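Local coordinates for N-acetylglucosamine-6-phosphate deacetylase (Thermotoga maritima, PDB 1O12), which probably removes the acetyl group from N-acetylglucosamine 6-phosphate by metal-dependent hydrolysis of its amide bond, at residues A[67-71]-A[72-76]; A[146-149]-A[150-153]; A[325-329]-A[330-334]; A[355-358]-A[359-363]. One frame throughout, in Å; residues are numbered along the deposited sequence.

Contact 1: residues A[67-71]-A[72-76]; sequences GADTM and NCDFS
The carboxylate of Asp69 meets the amide of Asn72 on one of its faces: ND2 comes down on Asp69 OD2 at 3.2 Å from above the carboxylate plane, while OD2 lies close to the plane of the amide, and the two groups are turned 77° against each other. The second carboxylate, that of Asp74, uses the anti lone pair of OD2, the one turned from its other oxygen, to accept Asp69 N (3.0 Å). These groups close the tight connection between strand 68-69 and helix 75-83 of the amidohydrolase fold, with Asp74 at the centre of an inverse gamma turn and at the N-cap position. Its side chain makes no capping bond; with CG anti to the carbonyl carbon (chi1 -51°), it reaches back to the strand. The backbone pairs the same two residues in return, Asp74 N donating to Asp69 O at 3.1 Å. An alanine in place of Asp74 would remove the carboxylate and would probably leave Asp69 N without this acceptor. The two aspartates also bring like charges together, Asp69 OD2 lying 3.6 Å from Asp74 OD2. Thr70, facing away, bonds through OG1 to His63 O. Ala68 CB rests against Asp74 CB at 3.5 Å.

Contact 2: residues A[146-149]-A[150-153]; sequences PPSE and RELS
Glu151 runs past the hydroxyl of Ser148 along its whole length. Its CB lies 3.5 Å from Ser148 OG, and CG, anti to the carbonyl carbon (chi1 -73°), keeps the same separation. The chain then continues extended, so that CD is 4.0 Å from Ser148 OG and OE2 still only 3.7 Å from it. At the tip OE1 finds its main partners outside the turn, a salt bridge to Arg145 and a hydrogen bond from Tyr130. The hydroxyl belongs to the N-cap residue of the short helix 149-152: Ser148 OG accepts from Glu151 N at 3.0 Å with an N-H...O angle of 150°, the classical serine cap, in which a side chain replaces the carbonyl that the first turn lacks. Ser148 O complements it, taking Leu152 N at 2.8 Å and, weakly, Glu151 N. An alanine at Ser148 would lack the hydroxyl, and Glu151 N would probably keep no more than its weak bond to the carbonyl within this turn. Leu152 CB lies beside Ser148 O at 3.5 Å, its side chain reaching Arg176 and Leu177. Glu149, directed away, sends OE2 to a salt bridge with Arg176. Farther along, Ser153 OG donates to Arg150 O.

Contact 3: residues A[325-329]-A[330-334]; sequences LAKVS and SYNSC
Helix 322-336 widens here, for Ala326 O accepts both Ser330 N and Tyr331 N, each at 3.0 Å, and Lys327 O takes Asn332 N at 2.8 Å, five residues on; the axes of the two short halves diverge by 43°. The Tyr331 bond lies in the plane of the Ala326 carbonyl, whereas Ser330 N comes from above it. Asn332 folds its amide back over the preceding turn, OD1 lying 3.7 Å from Lys327 CB, while ND2 bonds outside to the carbonyls of Ile262 and Ala259. Tyr331, with CG anti to the backbone N (chi1 -176°), swings its ring obliquely past Lys327 CG and on toward Pro23 and Ile24. Ser329 OG turns to Leu325 O at 2.6 Å, from the face of that carbonyl opposite to Ser329 N, and a water joins Ser329 OG to Ser330 OG. A second water accepts from Ser333 N at 2.9 Å and can donate to Lys327 O, consistent with its standing in where the regular pattern is interrupted. Backbone bonds tie Val328 to Leu264 and Ser329 to Val58. Such a widened turn is a pi-bulge, here in a largely buried part of the helix, packed on strands 52-59 and 262-265 of the TIM-barrel amidohydrolase fold.

Contact 4: residues A[355-358]-A[359-363]; sequences LLDE and DLNVV
With chi1 at 64°, the carboxylate of Asp357 stands between its own N and carbonyl carbon and leans over the turn ahead, where OD1 meets the backbone of Asn361. Asn361 N donates to Asp357 OD1 at 3.0 Å, almost straight (173°), approaching from above the carboxylate plane. The same OD1 takes a weak bond from Asp359 N, the pattern of an Asx turn. Leu360 N donates to Asp357 O at 2.7 Å, closing a type I beta turn from Asp357 to Leu360, and Leu360 itself adopts left-handed backbone angles. Beyond it Asp357 N bonds to Asn361 O at 2.9 Å, which makes this a type I turn with a G1 bulge, the common close of a two-stranded hairpin. Strands 353-356 and 362-367 then pair, Val363 N reaching Leu355 O at 2.9 Å and Leu356 facing Val362 as a non-hydrogen-bonded pair. On the side of Leu356, its CD2 lies 4.2 Å from Leu360 CG and 4.5 Å from Val362 CG2; Leu355 CD2 and Val363 CG2 meet across the strands. A water donates to Asp359 OD1. Two backbone N-H groups, one bonded only weakly, converge on Asp357 OD1, so a negative charge there is likely to be favoured despite the nearby Asp359 carboxylate.

Read from the N terminus, the four contacts come in series, each closing its own local turn; none nests in another or crosses it. Contact 1 closes the loop that leads from strand 68-69 into helix 75-83, with the side chain of Met71 about 12 Å from the bound iron. Contact 2 starts the short helix 149-152, after barrel strand 121-127, and lies farthest out, its centre about 45 Å from that of contact 4 and on the other side of the chain's centre. Contact 3 widens helix 322-336, and contact 4 closes the hairpin that follows it, strands 353-356 and 362-367. These last two touch, Leu325 CD1 packing on Leu360 CD2 at 3.7 Å, joining the helix to the hairpin loop.

Contact 1: residues A[67-71]-A[72-76]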
loop_
_atom_site.group_PDB
_atom_site.type_symbol
_atom_site.label_atom_id
_atom_site.label_comp_id
_atom_site.label_asym_id
_atom_site.label_seq_id
_atom_site.Cartn_x
_atom_site.Cartn_y
_atom_site.Cartn_z
ATOM N N GLY A 67 29.846 7.581 -19.371
ATOM C CA GLY A 67 31.255 7.418 -19.127
ATOM C C GLY A 67 31.795 8.051 -17.868
ATOM O O GLY A 67 32.860 7.658 -17.413
ATOM N N ALA A 68 31.089 9.020 -17.290
ATOM C CA ALA A 68 31.571 9.700 -16.075
ATOM C C ALA A 68 31.069 9.044 -14.792
ATOM O O ALA A 68 29.905 8.674 -14.705
ATOM C CB ALA A 68 31.140 11.150 -16.108
ATOM N N ASP A 69 31.940 8.892 -13.802
ATOM C CA ASP A 69 31.547 8.286 -12.531
ATOM C C ASP A 69 31.883 9.240 -11.409
ATOM O O ASP A 69 32.708 10.141 -11.552
ATOM C CB ASP A 69 32.329 7.011 -12.192
ATOM C CG ASP A 69 32.706 6.195 -13.394
ATOM O OD1 ASP A 69 32.160 5.066 -13.521
ATOM O OD2 ASP A 69 33.563 6.665 -14.196
ATOM N N THR A 70 31.272 8.980 -10.264
ATOM C CA THR A 70 31.500 9.754 -9.072
ATOM C C THR A 70 32.773 9.186 -8.411
ATOM O O THR A 70 33.488 9.894 -7.691
ATOM C CB THR A 70 30.260 9.637 -8.147
ATOM O OG1 THR A 70 29.167 10.326 -8.761
ATOM C CG2 THR A 70 30.521 10.215 -6.758
HETATM N N MSE A 71 33.067 7.914 -8.676
HETATM C CA MSE A 71 34.255 7.302 -8.096
HETATM C C MSE A 71 35.546 7.929 -8.645
HETATM O O MSE A 71 36.565 7.976 -7.952
HETATM C CB MSE A 71 34.251 5.777 -8.310
HETATM C CG MSE A 71 33.161 5.023 -7.520
HETATM SE SE MSE A 71 32.805 5.615 -5.635
HETATM C CE MSE A 71 33.970 4.389 -4.650
ATOM N N ASN A 72 35.497 8.432 -9.877
ATOM C CA ASN A 72 36.657 9.075 -10.494
ATOM C C ASN A 72 36.517 10.601 -10.459
ATOM O O ASN A 72 37.362 11.328 -10.963
ATOM C CB ASN A 72 36.836 8.550 -11.927
ATOM C CG ASN A 72 37.142 7.025 -11.962
ATOM O OD1 ASN A 72 38.226 6.578 -11.534
ATOM N ND2 ASN A 72 36.183 6.230 -12.450
ATOM N N CYS A 73 35.427 11.063 -9.853
ATOM C CA CYS A 73 35.129 12.470 -9.665
ATOM C C CYS A 73 35.031 13.271 -10.925
ATOM O O CYS A 73 35.554 14.381 -11.002
ATOM C CB CYS A 73 36.161 13.104 -8.755
ATOM S SG CYS A 73 36.383 12.236 -7.179
ATOM N N ASP A 74 34.342 12.713 -11.915
ATOM C CA ASP A 74 34.155 13.395 -13.185
ATOM C C ASP A 74 32.947 14.319 -13.076
ATOM O O ASP A 74 31.989 14.194 -13.825
ATOM C CB ASP A 74 33.926 12.370 -14.295
ATOM C CG ASP A 74 34.985 11.289 -14.306
ATOM O OD1 ASP A 74 36.166 11.630 -14.534
ATOM O OD2 ASP A 74 34.647 10.101 -14.085
ATOM N N PHE A 75 32.999 15.246 -12.134
ATOM C CA PHE A 75 31.907 16.186 -11.917
ATOM C C PHE A 75 31.616 17.041 -13.144
ATOM O O PHE A 75 30.458 17.188 -13.547
ATOM C CB PHE A 75 32.232 17.080 -10.717
ATOM C CG PHE A 75 32.610 16.309 -9.487
ATOM C CD1 PHE A 75 33.796 16.593 -8.811
ATOM C CD2 PHE A 75 31.800 15.270 -9.028
ATOM C CE1 PHE A 75 34.179 15.854 -7.696
ATOM C CE2 PHE A 75 32.168 14.512 -7.910
ATOM C CZ PHE A 75 33.364 14.802 -7.237
ATOM N N SER A 76 32.655 17.605 -13.742
ATOM C CA SER A 76 32.481 18.445 -14.915
ATOM C C SER A 76 31.765 17.722 -16.033
ATOM O O SER A 76 30.923 18.308 -16.714
ATOM C CB SER A 76 33.827 18.916 -15.439
ATOM O OG SER A 76 33.609 19.868 -16.464
#

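Contact 2: residues A[146-149]-A[150-153]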
loop_
_atom_site.group_PDB
_atom_site.type_symbol
_atom_site.label_atom_id
_atom_site.label_comp_id
_atom_site.label_asym_id
_atom_site.label_seq_id
_atom_site.Cartn_x
_atom_site.Cartn_y
_atom_site.Cartn_z
ATOM N N PRO A 146 29.826 -0.993 10.088
ATOM C CA PRO A 146 29.033 -0.111 10.947
ATOM C C PRO A 146 29.728 1.223 11.090
ATOM O O PRO A 146 30.939 1.338 10.918
ATOM C CB PRO A 146 28.985 -0.864 12.268
ATOM C CG PRO A 146 30.319 -1.525 12.298
ATOM C CD PRO A 146 30.470 -2.053 10.885
ATOM N N PRO A 147 28.962 2.262 11.377
ATOM C CA PRO A 147 29.522 3.600 11.552
ATOM C C PRO A 147 30.334 3.638 12.840
ATOM O O PRO A 147 29.993 2.975 13.824
ATOM C CB PRO A 147 28.285 4.481 11.621
ATOM C CG PRO A 147 27.223 3.542 12.156
ATOM C CD PRO A 147 27.493 2.290 11.393
ATOM N N SER A 148 31.401 4.431 12.832
ATOM C CA SER A 148 32.285 4.545 13.986
ATOM C C SER A 148 32.508 6.010 14.276
ATOM O O SER A 148 32.395 6.836 13.380
ATOM C CB SER A 148 33.629 3.905 13.659
ATOM O OG SER A 148 34.357 4.748 12.782
ATOM N N GLU A 149 32.858 6.326 15.523
ATOM C CA GLU A 149 33.113 7.710 15.940
ATOM C C GLU A 149 34.258 8.296 15.111
ATOM O O GLU A 149 34.279 9.502 14.826
ATOM C CB GLU A 149 33.481 7.747 17.423
ATOM C CG GLU A 149 33.341 9.092 18.093
ATOM C CD GLU A 149 31.902 9.409 18.429
ATOM O OE1 GLU A 149 31.185 8.469 18.847
ATOM O OE2 GLU A 149 31.495 10.585 18.288
ATOM N N ARG A 150 35.199 7.429 14.735
ATOM C CA ARG A 150 36.361 7.796 13.928
ATOM C C ARG A 150 35.951 8.196 12.509
ATOM O O ARG A 150 36.523 9.116 11.925
ATOM C CB ARG A 150 37.335 6.615 13.861
ATOM C CG ARG A 150 38.544 6.776 12.916
ATOM C CD ARG A 150 39.372 5.470 12.894
ATOM N NE ARG A 150 39.620 4.989 14.262
ATOM C CZ ARG A 150 40.251 3.852 14.594
ATOM N NH1 ARG A 150 40.725 3.031 13.654
ATOM N NH2 ARG A 150 40.414 3.536 15.882
ATOM N N GLU A 151 34.970 7.506 11.932
ATOM C CA GLU A 151 34.549 7.871 10.586
ATOM C C GLU A 151 33.547 9.021 10.612
ATOM O O GLU A 151 33.572 9.898 9.754
ATOM C CB GLU A 151 33.956 6.663 9.853
ATOM C CG GLU A 151 34.998 5.656 9.439
ATOM C CD GLU A 151 34.403 4.449 8.744
ATOM O OE1 GLU A 151 33.933 4.590 7.587
ATOM O OE2 GLU A 151 34.396 3.359 9.366
ATOM N N LEU A 152 32.680 9.030 11.607
ATOM C CA LEU A 152 31.705 10.080 11.683
ATOM C C LEU A 152 32.390 11.439 11.532
ATOM O O LEU A 152 31.819 12.376 10.964
ATOM C CB LEU A 152 30.986 10.017 13.017
ATOM C CG LEU A 152 29.735 10.893 13.041
ATOM C CD1 LEU A 152 28.626 10.170 12.228
ATOM C CD2 LEU A 152 29.278 11.164 14.490
ATOM N N SER A 153 33.627 11.539 12.017
ATOM C CA SER A 153 34.365 12.802 11.957
ATOM C C SER A 153 34.830 13.231 10.566
ATOM O O SER A 153 35.260 14.360 10.385
ATOM C CB SER A 153 35.584 12.761 12.899
ATOM O OG SER A 153 36.704 12.129 12.293
#

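Contact 3: residues A[325-329]-A[330-334]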
loop_
_atom_site.group_PDB
_atom_site.type_symbol
_atom_site.label_atom_id
_atom_site.label_comp_id
_atom_site.label_asym_id
_atom_site.label_seq_id
_atom_site.Cartn_x
_atom_site.Cartn_y
_atom_site.Cartn_z
ATOM N N LEU A 325 4.184 16.359 -11.552
ATOM C CA LEU A 325 5.479 15.943 -12.053
ATOM C C LEU A 325 6.540 16.912 -11.574
ATOM O O LEU A 325 7.698 16.535 -11.443
ATOM C CB LEU A 325 5.508 15.925 -13.571
ATOM C CG LEU A 325 5.163 14.638 -14.310
ATOM C CD1 LEU A 325 5.300 14.912 -15.822
ATOM C CD2 LEU A 325 6.073 13.506 -13.866
ATOM N N ALA A 326 6.152 18.158 -11.329
ATOM C CA ALA A 326 7.101 19.135 -10.829
ATOM C C ALA A 326 7.495 18.793 -9.388
ATOM O O ALA A 326 8.630 19.054 -8.954
ATOM C CB ALA A 326 6.505 20.532 -10.875
ATOM N N LYS A 327 6.567 18.206 -8.639
ATOM C CA LYS A 327 6.874 17.890 -7.255
ATOM C C LYS A 327 7.834 16.726 -7.190
ATOM O O LYS A 327 8.827 16.775 -6.472
ATOM C CB LYS A 327 5.608 17.568 -6.494
ATOM C CG LYS A 327 4.632 18.712 -6.445
ATOM C CD LYS A 327 3.423 18.295 -5.622
ATOM C CE LYS A 327 2.520 19.459 -5.323
ATOM N NZ LYS A 327 1.521 19.044 -4.297
ATOM N N VAL A 328 7.546 15.693 -7.979
ATOM C CA VAL A 328 8.383 14.517 -7.997
ATOM C C VAL A 328 9.710 14.711 -8.714
ATOM O O VAL A 328 10.674 14.011 -8.417
ATOM C CB VAL A 328 7.642 13.300 -8.618
ATOM C CG1 VAL A 328 6.333 13.078 -7.875
ATOM C CG2 VAL A 328 7.404 13.488 -10.136
ATOM N N SER A 329 9.775 15.661 -9.641
ATOM C CA SER A 329 11.023 15.870 -10.360
ATOM C C SER A 329 11.920 16.949 -9.768
ATOM O O SER A 329 13.091 17.006 -10.109
ATOM C CB SER A 329 10.781 16.159 -11.842
ATOM O OG SER A 329 10.087 17.377 -12.000
ATOM N N SER A 330 11.403 17.808 -8.900
ATOM C CA SER A 330 12.282 18.818 -8.299
ATOM C C SER A 330 11.852 19.371 -6.940
ATOM O O SER A 330 12.632 19.366 -6.000
ATOM C CB SER A 330 12.522 20.001 -9.268
ATOM O OG SER A 330 11.431 20.924 -9.280
ATOM N N TYR A 331 10.620 19.844 -6.835
ATOM C CA TYR A 331 10.157 20.427 -5.587
ATOM C C TYR A 331 10.323 19.546 -4.337
ATOM O O TYR A 331 10.807 20.026 -3.308
ATOM C CB TYR A 331 8.695 20.883 -5.718
ATOM C CG TYR A 331 8.181 21.581 -4.491
ATOM C CD1 TYR A 331 8.715 22.812 -4.088
ATOM C CD2 TYR A 331 7.188 21.005 -3.709
ATOM C CE1 TYR A 331 8.274 23.454 -2.936
ATOM C CE2 TYR A 331 6.727 21.635 -2.553
ATOM C CZ TYR A 331 7.278 22.857 -2.177
ATOM O OH TYR A 331 6.831 23.469 -1.036
ATOM N N ASN A 332 9.921 18.279 -4.406
ATOM C CA ASN A 332 10.060 17.422 -3.249
ATOM C C ASN A 332 11.519 17.335 -2.750
ATOM O O ASN A 332 11.766 17.447 -1.555
ATOM C CB ASN A 332 9.475 16.028 -3.530
ATOM C CG ASN A 332 7.933 16.058 -3.714
ATOM O OD1 ASN A 332 7.259 17.000 -3.278
ATOM N ND2 ASN A 332 7.380 15.013 -4.345
ATOM N N SER A 333 12.488 17.179 -3.646
ATOM C CA SER A 333 13.888 17.095 -3.213
ATOM C C SER A 333 14.311 18.416 -2.624
ATOM O O SER A 333 14.985 18.463 -1.604
ATOM C CB SER A 333 14.828 16.805 -4.385
ATOM O OG SER A 333 14.448 15.648 -5.081
ATOM N N CYS A 334 13.926 19.495 -3.290
ATOM C CA CYS A 334 14.288 20.802 -2.817
ATOM C C CYS A 334 13.837 20.973 -1.379
ATOM O O CYS A 334 14.566 21.528 -0.568
ATOM C CB CYS A 334 13.659 21.891 -3.699
ATOM S SG CYS A 334 14.491 22.151 -5.277
HETATM O O HOH W 1 11.585 16.127 -6.201
HETATM O O HOH W 2 10.148 20.418 -11.809
#

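Contact 4: residues A[355-358]-A[359-363]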
loop_
_atom_site.group_PDB
_atom_site.type_symbol
_atom_site.label_atom_id
_atom_site.label_comp_id
_atom_site.label_asym_id
_atom_site.label_seq_id
_atom_site.Cartn_x
_atom_site.Cartn_y
_atom_site.Cartn_z
ATOM N N LEU A 355 12.846 24.121 -20.108
ATOM C CA LEU A 355 11.778 24.308 -21.089
ATOM C C LEU A 355 11.647 22.996 -21.872
ATOM O O LEU A 355 12.656 22.412 -22.264
ATOM C CB LEU A 355 12.117 25.442 -22.047
ATOM C CG LEU A 355 10.955 25.833 -22.966
ATOM C CD1 LEU A 355 9.888 26.614 -22.155
ATOM C CD2 LEU A 355 11.490 26.680 -24.126
ATOM N N LEU A 356 10.414 22.541 -22.100
ATOM C CA LEU A 356 10.175 21.288 -22.810
ATOM C C LEU A 356 9.111 21.394 -23.898
ATOM O O LEU A 356 8.333 22.346 -23.902
ATOM C CB LEU A 356 9.730 20.235 -21.807
ATOM C CG LEU A 356 10.534 20.218 -20.500
ATOM C CD1 LEU A 356 9.935 21.175 -19.480
ATOM C CD2 LEU A 356 10.571 18.796 -19.973
ATOM N N ASP A 357 9.074 20.433 -24.827
ATOM C CA ASP A 357 8.012 20.446 -25.837
ATOM C C ASP A 357 6.846 19.742 -25.126
ATOM O O ASP A 357 7.032 19.236 -24.009
ATOM C CB ASP A 357 8.411 19.714 -27.126
ATOM C CG ASP A 357 8.646 18.241 -26.925
ATOM O OD1 ASP A 357 8.004 17.634 -26.055
ATOM O OD2 ASP A 357 9.470 17.664 -27.661
ATOM N N GLU A 358 5.662 19.691 -25.744
ATOM C CA GLU A 358 4.506 19.081 -25.079
ATOM C C GLU A 358 4.671 17.620 -24.720
ATOM O O GLU A 358 3.981 17.119 -23.828
ATOM C CB GLU A 358 3.222 19.278 -25.896
ATOM C CG GLU A 358 3.236 18.695 -27.293
ATOM C CD GLU A 358 1.844 18.691 -27.918
ATOM O OE1 GLU A 358 1.021 17.787 -27.583
ATOM O OE2 GLU A 358 1.571 19.611 -28.735
ATOM N N ASP A 359 5.572 16.932 -25.412
ATOM C CA ASP A 359 5.847 15.538 -25.104
ATOM C C ASP A 359 6.882 15.420 -23.995
ATOM O O ASP A 359 7.345 14.322 -23.684
ATOM C CB ASP A 359 6.365 14.798 -26.331
ATOM C CG ASP A 359 5.253 14.435 -27.295
ATOM O OD1 ASP A 359 4.296 13.722 -26.863
ATOM O OD2 ASP A 359 5.351 14.865 -28.475
ATOM N N LEU A 360 7.258 16.563 -23.422
ATOM C CA LEU A 360 8.237 16.622 -22.345
ATOM C C LEU A 360 9.677 16.324 -22.768
ATOM O O LEU A 360 10.475 15.770 -22.002
ATOM C CB LEU A 360 7.785 15.718 -21.185
ATOM C CG LEU A 360 7.057 16.461 -20.051
ATOM C CD1 LEU A 360 6.312 17.675 -20.592
ATOM C CD2 LEU A 360 6.118 15.537 -19.336
ATOM N N ASN A 361 10.006 16.665 -24.012
ATOM C CA ASN A 361 11.377 16.511 -24.478
ATOM C C ASN A 361 12.048 17.819 -24.075
ATOM O O ASN A 361 11.477 18.902 -24.263
ATOM C CB ASN A 361 11.436 16.350 -25.988
ATOM C CG ASN A 361 11.032 14.959 -26.439
ATOM O OD1 ASN A 361 11.511 13.955 -25.892
ATOM N ND2 ASN A 361 10.161 14.886 -27.449
ATOM N N VAL A 362 13.231 17.721 -23.482
ATOM C CA VAL A 362 13.942 18.922 -23.064
ATOM C C VAL A 362 14.427 19.685 -24.275
ATOM O O VAL A 362 15.002 19.094 -25.206
ATOM C CB VAL A 362 15.179 18.618 -22.221
ATOM C CG1 VAL A 362 15.848 19.924 -21.850
ATOM C CG2 VAL A 362 14.795 17.807 -20.969
ATOM N N VAL A 363 14.176 20.988 -24.270
ATOM C CA VAL A 363 14.615 21.817 -25.363
ATOM C C VAL A 363 15.494 22.966 -24.859
ATOM O O VAL A 363 16.147 23.639 -25.631
ATOM C CB VAL A 363 13.390 22.326 -26.223
ATOM C CG1 VAL A 363 12.097 21.904 -25.593
ATOM C CG2 VAL A 363 13.409 23.833 -26.385
HETATM O O HOH W 3 2.373 14.304 -25.043
#